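Local atomic coordinates of angiotensin-converting enzyme (Anopheles gambiae, PDB entry 6S1Y), a protein that probably removes dipeptides from the carboxyl end of peptides, as a zinc-dependent peptidase of the angiotensin-converting enzyme family. Residues A109-M113 / S170-Y174; Y117-K121 / R322-C326; W159-A165 / Q478-A484. All blocks are in the same frame, centred on the assembly; numbering follows the deposited sequence.

Overall arrangement
All three contacts lie on the same side of the chain's centre and draw on a run of neighbouring helices. Contacts 1 and 2 share helix 100-119: contact 1 packs its buried middle against helix 168-184, while contact 2 uses its partly exposed end against a loop. Contact 3 sets the end of helix 149-163 on the loop leading toward pocket residues Lys485, Tyr486 and His487. Phe171 of contact 1 touches Phe480 of contact 3 edge-to-face, and Tyr117 of contact 2 meets Trp159 of contact 3 in the same way. The chemistry changes with burial, from mostly apolar packing in contact 1 to charge and water in contact 2; contact 3 is buried yet adds a tryptophan hydrogen bond and a four-bonded water to its aromatic packing.

Contact 1 (A109-M113 / S170-Y174)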
loop_
_atom_site.group_PDB
_atom_site.type_symbol
_atom_site.label_atom_id
_atom_site.label_comp_id
_atom_site.label_asym_id
_atom_site.label_seq_id
_atom_site.Cartn_x
_atom_site.Cartn_y
_atom_site.Cartn_z
ATOM N N ALA A 109 2.323 -20.471 10.034
ATOM C CA ALA A 109 3.622 -19.878 9.742
ATOM C C ALA A 109 3.489 -18.371 9.549
ATOM O O ALA A 109 4.242 -17.592 10.137
ATOM C CB ALA A 109 4.242 -20.539 8.513
ATOM N N ILE A 110 2.482 -17.944 8.786
ATOM C CA ILE A 110 2.248 -16.517 8.558
ATOM C C ILE A 110 1.935 -15.811 9.874
ATOM O O ILE A 110 2.596 -14.829 10.251
ATOM C CB ILE A 110 1.118 -16.337 7.523
ATOM C CG1 ILE A 110 1.572 -16.940 6.184
ATOM C CG2 ILE A 110 0.731 -14.880 7.388
ATOM C CD1 ILE A 110 0.526 -16.938 5.089
ATOM N N ALA A 111 0.926 -16.308 10.599
ATOM C CA ALA A 111 0.551 -15.721 11.880
ATOM C C ALA A 111 1.743 -15.638 12.819
ATOM O O ALA A 111 1.860 -14.696 13.608
ATOM C CB ALA A 111 -0.569 -16.549 12.521
ATOM N N SER A 112 2.651 -16.603 12.741
ATOM C CA SER A 112 3.842 -16.546 13.576
ATOM C C SER A 112 4.707 -15.331 13.240
ATOM O O SER A 112 5.226 -14.662 14.143
ATOM C CB SER A 112 4.644 -17.830 13.409
ATOM O OG SER A 112 5.901 -17.666 14.026
ATOM N N MET A 113 4.871 -15.026 11.945
ATOM C CA MET A 113 5.599 -13.821 11.556
ATOM C C MET A 113 4.846 -12.557 11.969
ATOM O O MET A 113 5.422 -11.651 12.592
ATOM C CB MET A 113 5.841 -13.808 10.040
ATOM C CG MET A 113 6.623 -14.985 9.523
ATOM S SD MET A 113 7.190 -14.760 7.828
ATOM C CE MET A 113 5.696 -15.088 6.904
ATOM N N SER A 170 9.889 -19.602 10.228
ATOM C CA SER A 170 8.495 -19.478 9.818
ATOM C C SER A 170 8.394 -18.983 8.384
ATOM O O SER A 170 7.573 -19.476 7.605
ATOM C CB SER A 170 7.731 -18.532 10.748
ATOM O OG SER A 170 7.863 -18.942 12.106
ATOM N N PHE A 171 9.221 -18.000 8.014
ATOM C CA PHE A 171 9.238 -17.550 6.627
ATOM C C PHE A 171 9.573 -18.690 5.676
ATOM O O PHE A 171 8.934 -18.840 4.628
ATOM C CB PHE A 171 10.237 -16.409 6.444
ATOM C CG PHE A 171 10.303 -15.877 5.041
ATOM C CD1 PHE A 171 9.461 -14.861 4.632
ATOM C CD2 PHE A 171 11.209 -16.393 4.133
ATOM C CE1 PHE A 171 9.528 -14.354 3.320
ATOM C CE2 PHE A 171 11.278 -15.914 2.846
ATOM C CZ PHE A 171 10.443 -14.880 2.437
ATOM N N GLN A 172 10.579 -19.498 6.006
ATOM C CA GLN A 172 10.973 -20.568 5.087
ATOM C C GLN A 172 9.837 -21.564 4.906
ATOM O O GLN A 172 9.589 -22.047 3.793
ATOM C CB GLN A 172 12.226 -21.267 5.599
ATOM C CG GLN A 172 12.762 -22.330 4.653
ATOM C CD GLN A 172 13.114 -21.756 3.304
ATOM O OE1 GLN A 172 13.725 -20.681 3.209
ATOM N NE2 GLN A 172 12.720 -22.449 2.250
ATOM N N LYS A 173 9.124 -21.874 5.995
ATOM C CA LYS A 173 7.971 -22.761 5.912
ATOM C C LYS A 173 6.867 -22.138 5.074
ATOM O O LYS A 173 6.230 -22.816 4.260
ATOM C CB LYS A 173 7.465 -23.072 7.321
ATOM C CG LYS A 173 6.146 -23.844 7.349
ATOM C CD LYS A 173 6.279 -25.225 6.714
ATOM C CE LYS A 173 7.156 -26.147 7.555
ATOM N NZ LYS A 173 7.371 -27.457 6.875
ATOM N N TYR A 174 6.625 -20.843 5.255
ATOM C CA TYR A 174 5.616 -20.161 4.459
ATOM C C TYR A 174 5.946 -20.227 2.983
ATOM O O TYR A 174 5.059 -20.429 2.143
ATOM C CB TYR A 174 5.520 -18.710 4.925
ATOM C CG TYR A 174 5.156 -17.677 3.884
ATOM C CD1 TYR A 174 3.894 -17.649 3.294
ATOM C CD2 TYR A 174 6.056 -16.681 3.545
ATOM C CE1 TYR A 174 3.561 -16.674 2.370
ATOM C CE2 TYR A 174 5.728 -15.695 2.631
ATOM C CZ TYR A 174 4.482 -15.683 2.050
ATOM O OH TYR A 174 4.185 -14.674 1.142
#
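Ala109 lays its CB on the facing helix, 3.6 Å from Ser170 O and close to Lys173 CG and Tyr174 CB, and the backbones come near here: 4.9 Å separates the CA atoms of Ala109 and Ser170. Ile110 next sends its CG1 branch to the tyrosine, CG1 lying 3.8 Å from Tyr174 CD1 with the methyl CD1 beside the same ring atom. Farther on, at the partly exposed margin, Ser112 OG and Ser170 OG form a 3.0 Å hydrogen bond in which either hydroxyl may be the donor. Met113 rests its CG on Ser170 CB, and its SD lies in the plane of the Phe171 ring, at the edge and 5.2 Å from the ring centroid, a Met-aromatic contact. A bend at chi3 (-78°) then turns CE back to Tyr174 CD2, 3.7 Å away. The Tyr174 ring is thus gripped at CD1 by Ile110 and at CD2 by Met113, while its OH hydrogen-bonds to Asp491. With short-segment axes 8.6 Å apart and directions 147° from each other, this is roughly antiparallel helix-helix packing, joining helices 100-119 and 168-184 in the largely helical fold of the angiotensin-converting enzyme family.

Contact 2 (Y117-K121 / R322-C326). With NAG (2-acetamido-2-deoxy-beta-D-glucopyranose), chain B.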
loop_
_atom_site.group_PDB
_atom_site.type_symbol
_atom_site.label_atom_id
_atom_site.label_comp_id
_atom_site.label_asym_id
_atom_site.label_seq_id
_atom_site.Cartn_x
_atom_site.Cartn_y
_atom_site.Cartn_z
ATOM N N TYR A 117 5.840 -9.430 14.605
ATOM C CA TYR A 117 5.908 -8.036 14.177
ATOM C C TYR A 117 5.042 -7.142 15.052
ATOM O O TYR A 117 5.484 -6.076 15.504
ATOM C CB TYR A 117 5.464 -7.955 12.715
ATOM C CG TYR A 117 5.497 -6.588 12.057
ATOM C CD1 TYR A 117 4.508 -5.628 12.328
ATOM C CD2 TYR A 117 6.475 -6.272 11.111
ATOM C CE1 TYR A 117 4.525 -4.406 11.706
ATOM C CE2 TYR A 117 6.496 -5.031 10.478
ATOM C CZ TYR A 117 5.528 -4.102 10.783
ATOM O OH TYR A 117 5.533 -2.856 10.149
ATOM N N ALA A 118 3.794 -7.551 15.289
ATOM C CA ALA A 118 2.845 -6.681 15.986
ATOM C C ALA A 118 3.162 -6.550 17.467
ATOM O O ALA A 118 2.804 -5.545 18.088
ATOM C CB ALA A 118 1.427 -7.211 15.806
ATOM N N LYS A 119 3.838 -7.529 18.048
ATOM C CA LYS A 119 4.067 -7.555 19.484
ATOM C C LYS A 119 5.423 -6.996 19.913
ATOM O O LYS A 119 5.714 -6.965 21.107
ATOM C CB LYS A 119 3.941 -8.993 19.999
ATOM C CG LYS A 119 2.510 -9.534 20.095
ATOM C CD LYS A 119 2.528 -10.983 20.584
ATOM C CE LYS A 119 1.191 -11.414 21.158
ATOM N NZ LYS A 119 1.325 -12.648 22.006
ATOM N N ALA A 120 6.259 -6.547 18.989
ATOM C CA ALA A 120 7.602 -6.133 19.363
ATOM C C ALA A 120 7.570 -4.861 20.190
ATOM O O ALA A 120 6.807 -3.942 19.895
ATOM C CB ALA A 120 8.448 -5.902 18.117
ATOM N N LYS A 121 8.421 -4.800 21.218
ATOM C CA LYS A 121 8.554 -3.623 22.071
ATOM C C LYS A 121 10.026 -3.349 22.304
ATOM O O LYS A 121 10.863 -4.239 22.175
ATOM C CB LYS A 121 7.832 -3.802 23.430
ATOM C CG LYS A 121 6.354 -4.156 23.276
ATOM C CD LYS A 121 5.447 -3.266 24.123
ATOM C CE LYS A 121 3.985 -3.349 23.659
ATOM N NZ LYS A 121 3.639 -4.743 23.208
ATOM N N ARG A 322 -3.685 -4.345 25.528
ATOM C CA ARG A 322 -3.801 -5.527 24.688
ATOM C C ARG A 322 -2.819 -5.457 23.509
ATOM O O ARG A 322 -2.433 -4.380 23.045
ATOM C CB ARG A 322 -5.221 -5.643 24.146
ATOM C CG ARG A 322 -5.478 -4.654 23.022
ATOM C CD ARG A 322 -6.798 -4.921 22.332
ATOM N NE ARG A 322 -7.873 -4.174 22.948
ATOM C CZ ARG A 322 -8.993 -3.844 22.326
ATOM N NH1 ARG A 322 -9.932 -3.176 22.981
ATOM N NH2 ARG A 322 -9.166 -4.179 21.054
ATOM N N ASP A 323 -2.456 -6.620 22.991
ATOM C CA ASP A 323 -1.672 -6.681 21.768
ATOM C C ASP A 323 -2.603 -6.662 20.568
ATOM O O ASP A 323 -3.716 -7.195 20.614
ATOM C CB ASP A 323 -0.803 -7.933 21.730
ATOM C CG ASP A 323 0.405 -7.817 22.629
ATOM O OD1 ASP A 323 1.195 -6.850 22.466
ATOM O OD2 ASP A 323 0.544 -8.685 23.509
ATOM N N LEU A 324 -2.145 -6.035 19.490
ATOM C CA LEU A 324 -2.961 -5.959 18.290
ATOM C C LEU A 324 -2.080 -5.590 17.118
ATOM O O LEU A 324 -0.949 -5.127 17.290
ATOM C CB LEU A 324 -4.090 -4.939 18.434
ATOM C CG LEU A 324 -3.661 -3.478 18.305
ATOM C CD1 LEU A 324 -4.828 -2.658 17.779
ATOM C CD2 LEU A 324 -3.144 -2.957 19.634
ATOM N N VAL A 325 -2.620 -5.815 15.921
ATOM C CA VAL A 325 -2.027 -5.310 14.687
ATOM C C VAL A 325 -2.468 -3.858 14.536
ATOM O O VAL A 325 -3.647 -3.580 14.297
ATOM C CB VAL A 325 -2.455 -6.138 13.472
ATOM C CG1 VAL A 325 -2.033 -5.424 12.161
ATOM C CG2 VAL A 325 -1.885 -7.540 13.556
ATOM N N CYS A 326 -1.527 -2.929 14.684
ATOM C CA CYS A 326 -1.829 -1.524 14.482
ATOM C C CYS A 326 -1.692 -1.093 13.028
ATOM O O CYS A 326 -2.166 0.001 12.680
ATOM C CB CYS A 326 -0.932 -0.646 15.356
ATOM S SG CYS A 326 -1.738 -0.086 16.900
HETATM C C1 NAG B . -9.307 -10.392 23.947
HETATM C C2 NAG B . -10.528 -9.811 24.664
HETATM C C3 NAG B . -10.872 -10.628 25.920
HETATM C C4 NAG B . -11.009 -12.106 25.589
HETATM C C5 NAG B . -9.733 -12.571 24.889
HETATM C C6 NAG B . -9.774 -14.017 24.455
HETATM C C7 NAG B . -10.997 -7.412 24.477
HETATM C C8 NAG B . -10.645 -6.039 24.960
HETATM N N2 NAG B . -10.302 -8.417 25.013
HETATM O O3 NAG B . -12.086 -10.118 26.471
HETATM O O4 NAG B . -11.153 -12.890 26.770
HETATM O O5 NAG B . -9.509 -11.790 23.706
HETATM O O6 NAG B . -8.483 -14.487 24.081
HETATM O O7 NAG B . -11.862 -7.605 23.632
HETATM O O HOH W 1 0.736 -5.319 20.316
HETATM O O HOH W 2 3.361 -7.692 23.353
#
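Lys119 lies across the carboxylate of Asp323 at about a right angle, its methylenes doing the touching: CG is 3.7 Å from Asp323 CG, and CE packs near OD2. The ammonium itself stops short of a salt bridge, with Lys119 NZ 4.3 Å from Asp323 OD2. Lys121 does make one, its NZ giving OD1 of Asp323 a weak hydrogen bond of 3.3 Å; bends at chi2 (-130°) and chi4 (36°) bring the amine round to the acid. A water accepts from Leu324 N (3.1 Å) and lies 2.7 Å from Asp323 OD1 and 3.0 Å from Ala118 O, with more acceptors in reach than it has protons for. Ala118 CB packs 3.5 Å from Leu324 O and 4.0 Å from Val325 CG2. The side chain of Val325 is about 6 Å from the bound gamma-glutamyl ligand, and Cys326 is in a disulfide with Cys344. Arg322, salt-bridged to Asp320, has NAG C8 over one face of its guanidinium. A single carboxylate facing two lysines would probably stay ionised; one weak salt bridge, water and the Ala118 packing together join the end of helix 100-119 and the chain after it to the loop.

Contact 3 (W159-A165 / Q478-A484); sequences WYNATGA and QDFDPPA
A helix end meets a loop here: the last turn of helix 149-163 and the residues just after it are packed against segment 478-484, mostly buried, with Ala484 pressed among three helix side chains. Trp159 supplies the direct hydrogen bond, NE1 to Ala484 O at 3.0 Å and nearly straight at 162°. The acceptor lies in the indole plane, and the donor comes in the carbonyl plane on a lone pair; Trp253 NE1 gives the same oxygen a second bond. The methyl of Ala484 sits over one face of Tyr160, a CH-pi contact with CB 3.9 Å from the ring centroid. Thr163 closes in from the helix, its OG1 a tight 3.1 Å from Ala484 CA. Its chi1 of 61° puts OG1 between the backbone N and carbonyl carbon, where it also donates to Trp159 O and covers part of one indole face.

Ala484 is followed directly by Lys485, Tyr486 and His487, which line the pocket of the bound gamma-glutamyl ligand, so in this zinc peptidase fold the packing probably helps to position the chain just ahead of them.

Gly164 is the first residue to leave helical geometry. Phe480 O approaches its CA to 3.0 Å, a closeness that depends on the missing side chain, since a CB here would collide with that oxygen. One water makes four hydrogen bonds: it accepts from Ala165 N at 2.9 Å and from Phe480 N, and donates to Tyr160 O and Asp481 OD1. That carboxylate meets the edge of Tyr160 with OD1 3.6 Å from CD2, the two planes 84° apart. Arg475 forms a salt bridge with OD1 and Trp460 a hydrogen bond with OD2, and Tyr160 OH bonds to Leu252 O.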
loop_
_atom_site.group_PDB
_atom_site.type_symbol
_atom_site.label_atom_id
_atom_site.label_comp_id
_atom_site.label_asym_id
_atom_site.label_seq_id
_atom_site.Cartn_x
_atom_site.Cartn_y
_atom_site.Cartn_z
ATOM N N TRP A 159 14.840 -2.463 15.607
ATOM C CA TRP A 159 13.642 -2.895 14.901
ATOM C C TRP A 159 13.920 -4.121 14.039
ATOM O O TRP A 159 13.199 -5.126 14.116
ATOM C CB TRP A 159 13.085 -1.759 14.032
ATOM C CG TRP A 159 11.934 -2.248 13.196
ATOM C CD1 TRP A 159 11.947 -2.559 11.867
ATOM C CD2 TRP A 159 10.602 -2.533 13.656
ATOM N NE1 TRP A 159 10.712 -3.019 11.467
ATOM C CE2 TRP A 159 9.868 -2.999 12.546
ATOM C CE3 TRP A 159 9.960 -2.425 14.901
ATOM C CZ2 TRP A 159 8.528 -3.356 12.640
ATOM C CZ3 TRP A 159 8.638 -2.783 14.994
ATOM C CH2 TRP A 159 7.935 -3.255 13.873
ATOM N N TYR A 160 14.948 -4.044 13.189
ATOM C CA TYR A 160 15.236 -5.108 12.236
ATOM C C TYR A 160 15.728 -6.368 12.943
ATOM O O TYR A 160 15.405 -7.481 12.524
ATOM C CB TYR A 160 16.269 -4.615 11.205
ATOM C CG TYR A 160 15.693 -3.798 10.066
ATOM C CD1 TYR A 160 15.365 -2.429 10.234
ATOM C CD2 TYR A 160 15.415 -4.385 8.841
ATOM C CE1 TYR A 160 14.781 -1.683 9.193
ATOM C CE2 TYR A 160 14.835 -3.644 7.792
ATOM C CZ TYR A 160 14.544 -2.305 7.968
ATOM O OH TYR A 160 14.012 -1.616 6.919
ATOM N N ASN A 161 16.516 -6.225 14.012
ATOM C CA ASN A 161 16.969 -7.415 14.732
ATOM C C ASN A 161 15.788 -8.152 15.373
ATOM O O ASN A 161 15.828 -9.372 15.518
ATOM C CB ASN A 161 18.027 -7.052 15.790
ATOM C CG ASN A 161 19.457 -6.943 15.200
ATOM O OD1 ASN A 161 19.643 -6.546 14.030
ATOM N ND2 ASN A 161 20.471 -7.288 16.004
ATOM N N ALA A 162 14.717 -7.444 15.719
ATOM C CA ALA A 162 13.586 -8.044 16.406
ATOM C C ALA A 162 12.509 -8.584 15.468
ATOM O O ALA A 162 11.826 -9.558 15.830
ATOM C CB ALA A 162 12.952 -7.014 17.354
ATOM N N THR A 163 12.327 -7.999 14.281
ATOM C CA THR A 163 11.224 -8.395 13.420
ATOM C C THR A 163 11.679 -9.162 12.189
ATOM O O THR A 163 10.823 -9.624 11.424
ATOM C CB THR A 163 10.383 -7.171 12.982
ATOM O OG1 THR A 163 11.179 -6.234 12.230
ATOM C CG2 THR A 163 9.797 -6.483 14.194
ATOM N N GLY A 164 12.981 -9.356 11.989
ATOM C CA GLY A 164 13.533 -10.001 10.814
ATOM C C GLY A 164 14.040 -11.389 11.168
ATOM O O GLY A 164 13.302 -12.394 11.001
ATOM N N ALA A 165 15.312 -11.520 11.555
ATOM C CA ALA A 165 15.919 -12.839 11.740
ATOM C C ALA A 165 15.134 -13.773 12.652
ATOM O O ALA A 165 15.080 -14.974 12.358
ATOM C CB ALA A 165 17.347 -12.679 12.292
ATOM N N GLN A 478 23.426 -13.854 8.535
ATOM C CA GLN A 478 22.844 -14.202 9.828
ATOM C C GLN A 478 21.663 -13.298 10.164
ATOM O O GLN A 478 20.795 -13.693 10.946
ATOM C CB GLN A 478 23.893 -14.109 10.933
ATOM C CG GLN A 478 25.004 -15.145 10.807
ATOM C CD GLN A 478 26.291 -14.683 11.465
ATOM O OE1 GLN A 478 27.363 -14.722 10.851
ATOM N NE2 GLN A 478 26.189 -14.232 12.722
ATOM N N ASP A 479 21.630 -12.080 9.610
ATOM C CA ASP A 479 20.439 -11.253 9.633
ATOM C C ASP A 479 19.472 -11.754 8.569
ATOM O O ASP A 479 19.864 -12.466 7.640
ATOM C CB ASP A 479 20.782 -9.788 9.378
ATOM C CG ASP A 479 21.875 -9.285 10.299
ATOM O OD1 ASP A 479 21.729 -9.431 11.532
ATOM O OD2 ASP A 479 22.899 -8.763 9.789
ATOM N N PHE A 480 18.191 -11.409 8.730
ATOM C CA PHE A 480 17.219 -11.724 7.676
ATOM C C PHE A 480 16.122 -10.648 7.715
ATOM O O PHE A 480 15.136 -10.763 8.446
ATOM C CB PHE A 480 16.647 -13.121 7.835
ATOM C CG PHE A 480 15.554 -13.426 6.849
ATOM C CD1 PHE A 480 15.783 -13.320 5.506
ATOM C CD2 PHE A 480 14.306 -13.792 7.274
ATOM C CE1 PHE A 480 14.784 -13.577 4.597
ATOM C CE2 PHE A 480 13.305 -14.061 6.367
ATOM C CZ PHE A 480 13.543 -13.953 5.026
ATOM N N ASP A 481 16.298 -9.629 6.900
ATOM C CA ASP A 481 15.634 -8.356 7.113
ATOM C C ASP A 481 14.292 -8.136 6.414
ATOM O O ASP A 481 13.522 -7.277 6.853
ATOM C CB ASP A 481 16.624 -7.248 6.719
ATOM C CG ASP A 481 17.788 -7.147 7.692
ATOM O OD1 ASP A 481 17.502 -7.258 8.910
ATOM O OD2 ASP A 481 18.966 -6.962 7.253
ATOM N N PRO A 482 13.951 -8.887 5.373
ATOM C CA PRO A 482 12.662 -8.651 4.665
ATOM C C PRO A 482 11.445 -8.670 5.573
ATOM O O PRO A 482 10.515 -7.871 5.370
ATOM C CB PRO A 482 12.615 -9.803 3.647
ATOM C CG PRO A 482 14.080 -9.991 3.331
ATOM C CD PRO A 482 14.790 -9.861 4.645
ATOM N N PRO A 483 11.373 -9.560 6.566
ATOM C CA PRO A 483 10.141 -9.620 7.388
ATOM C C PRO A 483 9.938 -8.406 8.293
ATOM O O PRO A 483 8.861 -8.275 8.883
ATOM C CB PRO A 483 10.318 -10.905 8.220
ATOM C CG PRO A 483 11.352 -11.698 7.470
ATOM C CD PRO A 483 12.288 -10.667 6.879
ATOM N N ALA A 484 10.943 -7.536 8.428
ATOM C CA ALA A 484 10.806 -6.280 9.148
ATOM C C ALA A 484 9.804 -5.333 8.501
ATOM O O ALA A 484 9.558 -4.249 9.027
ATOM C CB ALA A 484 12.164 -5.583 9.247
HETATM O O HOH W 3 17.186 -9.455 10.769
#